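Glycerate 2-kinase (PDB 1X3L) catalyses the ATP-dependent phosphorylation of D-glycerate to 2-phosphoglycerate, working with magnesium and accepting several other phosphate donors. Local coordinates at residues E235-R238 / L239-R243. Numbering follows the deposited sequence.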
loop_
_atom_site.group_PDB
_atom_site.type_symbol
_atom_site.label_atom_id
_atom_site.label_comp_id
_atom_site.label_asym_id
_atom_site.label_seq_id
_atom_site.Cartn_x
_atom_site.Cartn_y
_atom_site.Cartn_z
ATOM N N GLU A 235 -26.863 -18.552 11.443
ATOM C CA GLU A 235 -26.799 -19.116 12.784
ATOM C C GLU A 235 -25.362 -19.462 13.168
ATOM O O GLU A 235 -24.956 -19.274 14.312
ATOM C CB GLU A 235 -27.672 -20.374 12.857
ATOM C CG GLU A 235 -28.163 -20.731 14.253
ATOM C CD GLU A 235 -28.821 -22.100 14.304
ATOM O OE1 GLU A 235 -29.623 -22.414 13.394
ATOM O OE2 GLU A 235 -28.541 -22.861 15.257
ATOM N N SER A 236 -24.598 -19.962 12.201
ATOM C CA SER A 236 -23.210 -20.348 12.436
ATOM C C SER A 236 -22.360 -19.184 12.937
ATOM O O SER A 236 -21.421 -19.386 13.707
ATOM C CB SER A 236 -22.594 -20.914 11.155
ATOM O OG SER A 236 -22.474 -19.911 10.160
ATOM N N VAL A 237 -22.682 -17.972 12.493
ATOM C CA VAL A 237 -21.931 -16.799 12.925
ATOM C C VAL A 237 -22.276 -16.470 14.373
ATOM O O VAL A 237 -21.381 -16.241 15.190
ATOM C CB VAL A 237 -22.218 -15.573 12.025
ATOM C CG1 VAL A 237 -21.589 -14.319 12.622
ATOM C CG2 VAL A 237 -21.649 -15.812 10.637
ATOM N N ARG A 238 -23.565 -16.451 14.701
ATOM C CA ARG A 238 -23.963 -16.169 16.072
ATOM C C ARG A 238 -23.395 -17.235 17.001
ATOM O O ARG A 238 -22.909 -16.927 18.091
ATOM C CB ARG A 238 -25.488 -16.147 16.219
ATOM C CG ARG A 238 -26.146 -14.821 15.875
ATOM C CD ARG A 238 -27.587 -14.796 16.374
ATOM N NE ARG A 238 -28.378 -15.878 15.793
ATOM C CZ ARG A 238 -28.722 -15.945 14.511
ATOM N NH1 ARG A 238 -28.349 -14.988 13.669
ATOM N NH2 ARG A 238 -29.426 -16.978 14.066
ATOM N N LEU A 239 -23.444 -18.489 16.562
ATOM C CA LEU A 239 -22.946 -19.587 17.384
ATOM C C LEU A 239 -21.452 -19.486 17.669
ATOM O O LEU A 239 -21.019 -19.683 18.801
ATOM C CB LEU A 239 -23.252 -20.937 16.728
ATOM C CG LEU A 239 -22.793 -22.164 17.527
ATOM C CD1 LEU A 239 -23.500 -22.192 18.878
ATOM C CD2 LEU A 239 -23.096 -23.437 16.739
ATOM N N HIS A 240 -20.658 -19.187 16.648
ATOM C CA HIS A 240 -19.223 -19.081 16.864
ATOM C C HIS A 240 -18.899 -17.941 17.814
ATOM O O HIS A 240 -18.011 -18.058 18.656
ATOM C CB HIS A 240 -18.469 -18.854 15.559
ATOM C CG HIS A 240 -17.005 -18.636 15.764
ATOM N ND1 HIS A 240 -16.165 -19.631 16.218
ATOM C CD2 HIS A 240 -16.244 -17.522 15.656
ATOM C CE1 HIS A 240 -14.950 -19.138 16.383
ATOM N NE2 HIS A 240 -14.971 -17.860 16.048
ATOM N N ILE A 241 -19.621 -16.836 17.671
ATOM C CA ILE A 241 -19.394 -15.679 18.522
ATOM C C ILE A 241 -19.843 -15.946 19.957
ATOM O O ILE A 241 -19.173 -15.528 20.900
ATOM C CB ILE A 241 -20.098 -14.424 17.944
ATOM C CG1 ILE A 241 -19.348 -13.972 16.683
ATOM C CG2 ILE A 241 -20.139 -13.306 18.985
ATOM C CD1 ILE A 241 -20.007 -12.839 15.924
ATOM N N GLU A 242 -20.968 -16.641 20.125
ATOM C CA GLU A 242 -21.450 -16.975 21.463
ATOM C C GLU A 242 -20.424 -17.892 22.128
ATOM O O GLU A 242 -20.154 -17.777 23.328
ATOM C CB GLU A 242 -22.806 -17.683 21.392
ATOM C CG GLU A 242 -23.983 -16.761 21.086
ATOM C CD GLU A 242 -24.167 -15.691 22.147
ATOM O OE1 GLU A 242 -24.108 -16.029 23.347
ATOM O OE2 GLU A 242 -24.379 -14.516 21.787
ATOM N N ARG A 243 -19.854 -18.805 21.347
ATOM C CA ARG A 243 -18.844 -19.715 21.873
ATOM C C ARG A 243 -17.639 -18.895 22.330
ATOM O O ARG A 243 -17.026 -19.195 23.352
ATOM C CB ARG A 243 -18.404 -20.722 20.810
ATOM C CG ARG A 243 -19.471 -21.727 20.395
ATOM C CD ARG A 243 -18.834 -22.875 19.629
ATOM N NE ARG A 243 -17.924 -23.627 20.491
ATOM C CZ ARG A 243 -16.947 -24.417 20.052
ATOM N NH1 ARG A 243 -16.740 -24.566 18.751
ATOM N NH2 ARG A 243 -16.169 -25.049 20.921
#
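V237 and I241 sit one helical turn apart on the buried face of helix 235-246 and run alongside each other in the same direction, with V237 CG1 3.9 Å from I241 CD1. The isoleucine reaches back along the helix because its CG1 branch turns away from the carbonyl carbon (chi1 -71°) and then extends, which also lays I241 CG1 3.4 Å from V237 O. That oxygen takes the N-H of I241 at 3.1 Å. The same i to i+4 pattern ties L239 N to E235 O at 2.8 Å, H240 N to S236 O and E242 N to R238 O. On another side of the helix E242 sets its CG beside R238 O at 3.2 Å, and a bend in the chain then takes the carboxylate off to a salt bridge with K221 on helix 217-226. R238 runs back toward the start of the helix, and its NH1 hydrogen-bonds the carbonyl oxygens of W230 and V233 in the residues leading into it. H240 holds CG anti to the backbone N (chi1 176°), which swings the ring off the helix so that ND1 hydrogen-bonds E142 OE2 in the loop before helix 146-158. Chemically, then, backbone bonds and one aliphatic pair hold the two turns together, while the polar ends of R238, H240 and E242 are spent on joining the helix to other parts of the chain.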